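Local structure of TIGR00266 family protein (Pseudomonas aeruginosa, 1YOX) at residues Gly162-Arg176 with Thr212-Leu225. The protein is of unknown function but belongs to the AIM24 family, named for mitochondrial biogenesis and grouped with the cupin-like beta folds. Residues are numbered along the deposited sequence; the frame is centred on the assembly and turned at random.
Sequences GGTLIRRQLNGETLR and TTLKGSGTVWLQSL
With CG anti to the backbone N (chi1 -171°) and bends at chi2 and chi3, Arg167 lies alongside Trp221, and one guanidinium face receives the ring's CH2, 3.8 Å from NH2; the planes stand 42° apart, so this is an inclined contact rather than a parallel stack. The two side chains are cross-strand neighbours in the first of two antiparallel strand pairs, 165-169 with 219-223 and 173-176 with 212-216, joined where both segments bend from one sheet into the next, consistent with the cupin-like beta-sandwich expected of the AIM24 family. In the first sheet strand 165-169 forms the edge within this chain. Paired backbone bonds fix the register: Ile166 N to Leu222 O at 2.7 Å, its mate Leu222 N to Ile166 O, and Leu175 with Leu214 in the same way. Where the chains bend, hydrogen bonds Leu170 N to Gly218 O and Asn171 N to Ser217 O still link the two loops. Between the sheets, Leu175 CD2 meets Leu222 CD1 at 3.9 Å, and Leu170 CG lies the same distance from Val220 CG2, joining the two strand pairs into one core that Ile189 and Leu182 extend. Leu175 and Arg176 also continue the ladder onto a strand of the second subunit. At the far end, Ser224 OG accepts a hydrogen bond from Thr164 N at 2.8 Å, with 158° at the hydrogen.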
ATOM      1  N   GLY C 162       3.416   8.804  -1.730  1.00 33.53           N
ATOM      2  CA  GLY C 162       3.251   7.346  -1.935  1.00 33.21           C
ATOM      3  C   GLY C 162       4.510   6.577  -1.558  1.00 34.73           C
ATOM      4  O   GLY C 162       5.633   6.965  -1.943  1.00 33.63           O
ATOM      5  N   GLY C 163       4.351   5.474  -0.828  1.00 35.84           N
ATOM      6  CA  GLY C 163       5.505   4.726  -0.342  1.00 39.14           C
ATOM      7  C   GLY C 163       6.159   5.548   0.758  1.00 41.48           C
ATOM      8  O   GLY C 163       5.480   5.966   1.685  1.00 42.51           O
ATOM      9  N   THR C 164       7.463   5.783   0.676  1.00 43.48           N
ATOM     10  CA  THR C 164       8.115   6.727   1.614  1.00 45.28           C
ATOM     11  C   THR C 164       8.394   8.082   1.040  1.00 45.71           C
ATOM     12  O   THR C 164       8.605   8.219  -0.166  1.00 45.38           O
ATOM     13  CB  THR C 164       9.461   6.246   2.179  1.00 45.46           C
ATOM     14  OG1 THR C 164       9.992   5.168   1.376  1.00 47.25           O
ATOM     15  CG2 THR C 164       9.258   5.830   3.625  1.00 45.63           C
ATOM     16  N   LEU C 165       8.413   9.068   1.937  1.00 47.11           N
ATOM     17  CA  LEU C 165       8.759  10.442   1.615  1.00 48.56           C
ATOM     18  C   LEU C 165      10.269  10.612   1.698  1.00 50.25           C
ATOM     19  O   LEU C 165      10.902  10.245   2.698  1.00 50.44           O
ATOM     20  CB  LEU C 165       8.068  11.398   2.586  1.00 48.13           C
ATOM     21  CG  LEU C 165       8.283  12.923   2.603  1.00 47.84           C
ATOM     22  CD1 LEU C 165       9.470  13.298   3.466  1.00 49.56           C
ATOM     23  CD2 LEU C 165       8.361  13.623   1.225  1.00 46.72           C
ATOM     24  N   ILE C 166      10.838  11.153   0.632  1.00 51.93           N
ATOM     25  CA  ILE C 166      12.240  11.516   0.604  1.00 53.64           C
ATOM     26  C   ILE C 166      12.297  13.032   0.538  1.00 54.61           C
ATOM     27  O   ILE C 166      11.928  13.628  -0.467  1.00 54.54           O
ATOM     28  CB  ILE C 166      13.004  10.897  -0.615  1.00 53.61           C
ATOM     29  CG1 ILE C 166      12.374   9.563  -1.079  1.00 53.81           C
ATOM     30  CG2 ILE C 166      14.507  10.754  -0.296  1.00 53.76           C
ATOM     31  CD1 ILE C 166      12.722   8.335  -0.241  1.00 51.86           C
ATOM     32  N   ARG C 167      12.723  13.649   1.634  1.00 56.50           N
ATOM     33  CA  ARG C 167      12.862  15.096   1.695  1.00 58.66           C
ATOM     34  C   ARG C 167      14.316  15.474   1.402  1.00 59.77           C
ATOM     35  O   ARG C 167      15.243  14.880   1.956  1.00 60.30           O
ATOM     36  CB  ARG C 167      12.423  15.628   3.059  1.00 58.66           C
ATOM     37  CG  ARG C 167      12.343  17.138   3.136  1.00 59.27           C
ATOM     38  CD  ARG C 167      12.931  17.612   4.450  1.00 61.52           C
ATOM     39  NE  ARG C 167      11.935  18.082   5.399  1.00 62.69           N
ATOM     40  CZ  ARG C 167      11.798  19.356   5.766  1.00 64.55           C
ATOM     41  NH1 ARG C 167      12.608  20.294   5.273  1.00 65.08           N
ATOM     42  NH2 ARG C 167      10.852  19.697   6.636  1.00 63.72           N
ATOM     43  N   ARG C 168      14.503  16.456   0.528  1.00 60.85           N
ATOM     44  CA  ARG C 168      15.837  16.862   0.110  1.00 62.09           C
ATOM     45  C   ARG C 168      15.953  18.366   0.006  1.00 62.55           C
ATOM     46  O   ARG C 168      15.081  19.028  -0.553  1.00 62.57           O
ATOM     47  CB  ARG C 168      16.202  16.214  -1.232  1.00 62.46           C
ATOM     48  CG  ARG C 168      16.579  14.748  -1.092  1.00 63.34           C
ATOM     49  CD  ARG C 168      17.016  14.116  -2.396  1.00 66.08           C
ATOM     50  NE  ARG C 168      17.904  12.985  -2.123  1.00 68.67           N
ATOM     51  CZ  ARG C 168      19.211  12.961  -2.387  1.00 69.59           C
ATOM     52  NH1 ARG C 168      19.803  14.003  -2.976  1.00 69.81           N
ATOM     53  NH2 ARG C 168      19.927  11.881  -2.074  1.00 69.14           N
ATOM     54  N   GLN C 169      17.035  18.896   0.572  1.00 63.51           N
ATOM     55  CA  GLN C 169      17.416  20.304   0.412  1.00 63.84           C
ATOM     56  C   GLN C 169      18.408  20.376  -0.741  1.00 63.74           C
ATOM     57  O   GLN C 169      19.342  19.580  -0.797  1.00 63.35           O
ATOM     58  CB  GLN C 169      18.075  20.823   1.690  1.00 64.07           C
ATOM     59  CG  GLN C 169      17.584  20.139   2.963  1.00 65.82           C
ATOM     60  CD  GLN C 169      16.132  20.477   3.304  1.00 67.32           C
ATOM     61  OE1 GLN C 169      15.636  21.555   2.963  1.00 67.59           O
ATOM     62  NE2 GLN C 169      15.454  19.556   3.995  1.00 65.94           N
ATOM     63  N   LEU C 170      18.220  21.318  -1.656  1.00 63.78           N
ATOM     64  CA  LEU C 170      19.079  21.361  -2.835  1.00 64.23           C
ATOM     65  C   LEU C 170      20.446  22.078  -2.723  1.00 64.72           C
ATOM     66  O   LEU C 170      21.476  21.473  -3.019  1.00 65.04           O
ATOM     67  CB  LEU C 170      18.305  21.769  -4.100  1.00 64.21           C
ATOM     68  CG  LEU C 170      17.519  20.650  -4.798  1.00 62.98           C
ATOM     69  CD1 LEU C 170      17.318  21.012  -6.265  1.00 61.84           C
ATOM     70  CD2 LEU C 170      18.218  19.293  -4.680  1.00 60.66           C
ATOM     71  N   ASN C 171      20.467  23.342  -2.304  1.00 64.83           N
ATOM     72  CA  ASN C 171      21.742  24.114  -2.220  1.00 64.97           C
ATOM     73  C   ASN C 171      22.523  24.187  -3.553  1.00 64.63           C
ATOM     74  O   ASN C 171      23.620  23.632  -3.663  1.00 64.74           O
ATOM     75  CB  ASN C 171      22.668  23.555  -1.114  1.00 64.89           C
ATOM     76  CG  ASN C 171      22.071  23.674   0.290  1.00 65.57           C
ATOM     77  OD1 ASN C 171      21.632  24.757   0.700  1.00 65.91           O
ATOM     78  ND2 ASN C 171      22.074  22.560   1.044  1.00 63.19           N
ATOM     79  N   GLY C 172      21.967  24.868  -4.553  1.00 64.15           N
ATOM     80  CA  GLY C 172      22.588  24.922  -5.877  1.00 63.97           C
ATOM     81  C   GLY C 172      23.159  23.575  -6.310  1.00 63.92           C
ATOM     82  O   GLY C 172      24.373  23.410  -6.441  1.00 63.90           O
ATOM     83  N   GLU C 173      22.272  22.602  -6.495  1.00 63.55           N
ATOM     84  CA  GLU C 173      22.637  21.264  -6.968  1.00 63.26           C
ATOM     85  C   GLU C 173      21.654  20.875  -8.082  1.00 61.95           C
ATOM     86  O   GLU C 173      20.641  21.565  -8.287  1.00 61.54           O
ATOM     87  CB  GLU C 173      22.622  20.249  -5.805  1.00 62.86           C
ATOM     88  CG  GLU C 173      23.798  20.415  -4.832  1.00 64.96           C
ATOM     89  CD  GLU C 173      23.730  19.518  -3.575  1.00 65.37           C
ATOM     90  OE1 GLU C 173      24.007  18.300  -3.679  1.00 66.91           O
ATOM     91  OE2 GLU C 173      23.444  20.044  -2.470  1.00 67.64           O
ATOM     92  N   THR C 174      21.962  19.808  -8.819  1.00 60.58           N
ATOM     93  CA  THR C 174      20.998  19.261  -9.777  1.00 59.62           C
ATOM     94  C   THR C 174      20.469  17.882  -9.372  1.00 58.65           C
ATOM     95  O   THR C 174      21.234  16.939  -9.116  1.00 59.19           O
ATOM     96  CB  THR C 174      21.510  19.283 -11.239  1.00 60.03           C
ATOM     97  OG1 THR C 174      21.115  20.520 -11.861  1.00 61.11           O
ATOM     98  CG2 THR C 174      20.932  18.120 -12.052  1.00 59.51           C
ATOM     99  N   LEU C 175      19.144  17.782  -9.288  1.00 56.80           N
ATOM    100  CA  LEU C 175      18.506  16.510  -8.995  1.00 54.00           C
ATOM    101  C   LEU C 175      17.668  16.089 -10.197  1.00 52.46           C
ATOM    102  O   LEU C 175      16.859  16.865 -10.710  1.00 52.05           O
ATOM    103  CB  LEU C 175      17.695  16.591  -7.701  1.00 53.78           C
ATOM    104  CG  LEU C 175      17.205  15.287  -7.035  1.00 54.07           C
ATOM    105  CD1 LEU C 175      18.307  14.252  -6.814  1.00 53.34           C
ATOM    106  CD2 LEU C 175      16.491  15.572  -5.729  1.00 53.51           C
ATOM    107  N   ARG C 176      17.921  14.877 -10.679  1.00 50.40           N
ATOM    108  CA  ARG C 176      17.089  14.259 -11.702  1.00 48.87           C
ATOM    109  C   ARG C 176      16.183  13.219 -11.038  1.00 46.71           C
ATOM    110  O   ARG C 176      16.642  12.356 -10.276  1.00 45.70           O
ATOM    111  CB  ARG C 176      17.935  13.627 -12.810  1.00 48.84           C
ATOM    112  CG  ARG C 176      18.382  14.605 -13.945  1.00 51.48           C
ATOM    113  CD  ARG C 176      19.545  14.001 -14.786  1.00 50.39           C
ATOM    114  NE  ARG C 176      20.639  13.553 -13.912  1.00 52.63           N
ATOM    115  CZ  ARG C 176      21.434  12.509 -14.154  1.00 53.73           C
ATOM    116  NH1 ARG C 176      21.279  11.776 -15.264  1.00 53.05           N
ATOM    117  NH2 ARG C 176      22.387  12.190 -13.275  1.00 52.28           N
ATOM    118  N   THR C 212      12.424  14.472 -14.725  1.00 42.78           N
ATOM    119  CA  THR C 212      12.260  15.852 -14.273  1.00 42.67           C
ATOM    120  C   THR C 212      13.586  16.313 -13.655  1.00 42.52           C
ATOM    121  O   THR C 212      14.103  15.678 -12.725  1.00 41.22           O
ATOM    122  CB  THR C 212      11.059  16.022 -13.291  1.00 42.73           C
ATOM    123  OG1 THR C 212       9.833  15.806 -14.005  1.00 42.15           O
ATOM    124  CG2 THR C 212      11.028  17.430 -12.661  1.00 42.05           C
ATOM    125  N   THR C 213      14.157  17.368 -14.242  1.00 42.44           N
ATOM    126  CA  THR C 213      15.397  17.932 -13.741  1.00 42.97           C
ATOM    127  C   THR C 213      15.096  19.132 -12.875  1.00 43.76           C
ATOM    128  O   THR C 213      14.448  20.089 -13.320  1.00 43.47           O
ATOM    129  CB  THR C 213      16.329  18.348 -14.861  1.00 43.15           C
ATOM    130  OG1 THR C 213      16.564  17.226 -15.710  1.00 44.54           O
ATOM    131  CG2 THR C 213      17.678  18.842 -14.314  1.00 42.81           C
ATOM    132  N   LEU C 214      15.564  19.045 -11.635  1.00 44.74           N
ATOM    133  CA  LEU C 214      15.446  20.102 -10.645  1.00 46.08           C
ATOM    134  C   LEU C 214      16.781  20.804 -10.441  1.00 47.13           C
ATOM    135  O   LEU C 214      17.814  20.153 -10.304  1.00 47.07           O
ATOM    136  CB  LEU C 214      14.964  19.523  -9.307  1.00 45.30           C
ATOM    137  CG  LEU C 214      13.550  18.938  -9.281  1.00 45.53           C
ATOM    138  CD1 LEU C 214      13.176  18.507  -7.880  1.00 45.55           C
ATOM    139  CD2 LEU C 214      12.551  19.932  -9.781  1.00 42.98           C
ATOM    140  N   LYS C 215      16.767  22.133 -10.388  1.00 49.05           N
ATOM    141  CA  LYS C 215      18.022  22.863 -10.166  1.00 50.84           C
ATOM    142  C   LYS C 215      17.810  24.149  -9.372  1.00 51.03           C
ATOM    143  O   LYS C 215      16.943  24.957  -9.714  1.00 51.29           O
ATOM    144  CB  LYS C 215      18.730  23.139 -11.503  1.00 50.54           C
ATOM    145  CG  LYS C 215      17.989  24.104 -12.437  1.00 52.33           C
ATOM    146  CD  LYS C 215      18.467  24.000 -13.912  1.00 53.27           C
ATOM    147  CE  LYS C 215      17.901  22.748 -14.647  1.00 55.92           C
ATOM    148  NZ  LYS C 215      16.398  22.562 -14.536  1.00 56.53           N
ATOM    149  N   GLY C 216      18.599  24.335  -8.311  1.00 51.44           N
ATOM    150  CA  GLY C 216      18.514  25.563  -7.516  1.00 51.34           C
ATOM    151  C   GLY C 216      18.530  25.419  -6.002  1.00 51.45           C
ATOM    152  O   GLY C 216      19.318  24.670  -5.435  1.00 51.39           O
ATOM    153  N   SER C 217      17.614  26.135  -5.361  1.00 52.02           N
ATOM    154  CA  SER C 217      17.629  26.380  -3.922  1.00 52.46           C
ATOM    155  C   SER C 217      17.166  25.271  -2.979  1.00 52.44           C
ATOM    156  O   SER C 217      17.972  24.464  -2.480  1.00 53.00           O
ATOM    157  CB  SER C 217      16.755  27.604  -3.621  1.00 53.32           C
ATOM    158  OG  SER C 217      15.382  27.243  -3.639  1.00 52.38           O
ATOM    159  N   GLY C 218      15.855  25.265  -2.748  1.00 51.72           N
ATOM    160  CA  GLY C 218      15.279  24.877  -1.478  1.00 50.77           C
ATOM    161  C   GLY C 218      15.055  23.434  -1.138  1.00 50.09           C
ATOM    162  O   GLY C 218      15.992  22.645  -1.081  1.00 50.55           O
ATOM    163  N   THR C 219      13.798  23.120  -0.845  1.00 48.97           N
ATOM    164  CA  THR C 219      13.407  21.802  -0.382  1.00 48.02           C
ATOM    165  C   THR C 219      12.637  21.093  -1.473  1.00 46.70           C
ATOM    166  O   THR C 219      11.820  21.687  -2.168  1.00 46.61           O
ATOM    167  CB  THR C 219      12.536  21.900   0.882  1.00 48.28           C
ATOM    168  OG1 THR C 219      13.105  22.885   1.751  1.00 50.99           O
ATOM    169  CG2 THR C 219      12.481  20.570   1.632  1.00 47.10           C
ATOM    170  N   VAL C 220      12.952  19.822  -1.648  1.00 45.98           N
ATOM    171  CA  VAL C 220      12.178  18.956  -2.504  1.00 44.83           C
ATOM    172  C   VAL C 220      11.580  17.857  -1.669  1.00 43.97           C
ATOM    173  O   VAL C 220      12.247  17.289  -0.778  1.00 42.92           O
ATOM    174  CB  VAL C 220      13.028  18.270  -3.611  1.00 45.31           C
ATOM    175  CG1 VAL C 220      12.104  17.564  -4.591  1.00 44.92           C
ATOM    176  CG2 VAL C 220      13.889  19.273  -4.355  1.00 44.97           C
ATOM    177  N   TRP C 221      10.330  17.525  -2.000  1.00 43.22           N
ATOM    178  CA  TRP C 221       9.661  16.356  -1.423  1.00 42.06           C
ATOM    179  C   TRP C 221       9.394  15.296  -2.499  1.00 40.49           C
ATOM    180  O   TRP C 221       8.710  15.553  -3.487  1.00 38.87           O
ATOM    181  CB  TRP C 221       8.397  16.792  -0.693  1.00 43.85           C
ATOM    182  CG  TRP C 221       8.551  18.161  -0.041  1.00 45.69           C
ATOM    183  CD1 TRP C 221       8.839  19.364  -0.665  1.00 48.15           C
ATOM    184  CD2 TRP C 221       8.431  18.456   1.331  1.00 47.59           C
ATOM    185  NE1 TRP C 221       8.906  20.383   0.247  1.00 48.17           N
ATOM    186  CE2 TRP C 221       8.653  19.856   1.485  1.00 48.74           C
ATOM    187  CE3 TRP C 221       8.166  17.682   2.459  1.00 48.03           C
ATOM    188  CZ2 TRP C 221       8.617  20.484   2.721  1.00 48.25           C
ATOM    189  CZ3 TRP C 221       8.115  18.313   3.695  1.00 49.26           C
ATOM    190  CH2 TRP C 221       8.338  19.702   3.817  1.00 48.58           C
ATOM    191  N   LEU C 222       9.964  14.111  -2.296  1.00 38.60           N
ATOM    192  CA  LEU C 222       9.870  13.035  -3.266  1.00 37.45           C
ATOM    193  C   LEU C 222       9.186  11.808  -2.666  1.00 36.11           C
ATOM    194  O   LEU C 222       9.156  11.647  -1.461  1.00 34.81           O
ATOM    195  CB  LEU C 222      11.268  12.655  -3.775  1.00 38.03           C
ATOM    196  CG  LEU C 222      12.111  13.756  -4.435  1.00 38.69           C
ATOM    197  CD1 LEU C 222      13.535  13.277  -4.655  1.00 39.56           C
ATOM    198  CD2 LEU C 222      11.478  14.231  -5.729  1.00 37.37           C
ATOM    199  N   GLN C 223       8.637  10.948  -3.523  1.00 34.39           N
ATOM    200  CA  GLN C 223       7.898   9.785  -3.065  1.00 33.00           C
ATOM    201  C   GLN C 223       8.441   8.571  -3.779  1.00 33.63           C
ATOM    202  O   GLN C 223       8.709   8.635  -4.996  1.00 33.52           O
ATOM    203  CB  GLN C 223       6.395   9.967  -3.335  1.00 33.06           C
ATOM    204  CG  GLN C 223       5.944   9.924  -4.815  1.00 31.29           C
ATOM    205  CD  GLN C 223       4.586  10.567  -5.043  1.00 32.53           C
ATOM    206  OE1 GLN C 223       4.444  11.485  -5.861  1.00 35.46           O
ATOM    207  NE2 GLN C 223       3.597  10.140  -4.284  1.00 27.34           N
ATOM    208  N   SER C 224       8.626   7.476  -3.037  1.00 33.35           N
ATOM    209  CA  SER C 224       9.142   6.245  -3.610  1.00 33.49           C
ATOM    210  C   SER C 224       8.141   5.467  -4.473  1.00 34.00           C
ATOM    211  O   SER C 224       8.549   4.716  -5.355  1.00 35.07           O
ATOM    212  CB  SER C 224       9.657   5.320  -2.505  1.00 33.49           C
ATOM    213  OG  SER C 224       8.605   4.885  -1.661  1.00 33.48           O
ATOM    214  N   LEU C 225       6.839   5.597  -4.198  1.00 33.56           N
ATOM    215  CA  LEU C 225       5.835   4.820  -4.919  1.00 32.61           C
ATOM    216  C   LEU C 225       4.682   5.709  -5.333  1.00 32.53           C
ATOM    217  O   LEU C 225       3.597   5.645  -4.756  1.00 31.18           O
ATOM    218  CB  LEU C 225       5.351   3.594  -4.133  1.00 33.39           C
ATOM    219  CG  LEU C 225       4.250   2.728  -4.802  1.00 32.73           C
ATOM    220  CD1 LEU C 225       4.665   2.147  -6.132  1.00 29.56           C
ATOM    221  CD2 LEU C 225       3.793   1.641  -3.865  1.00 32.71           C
TER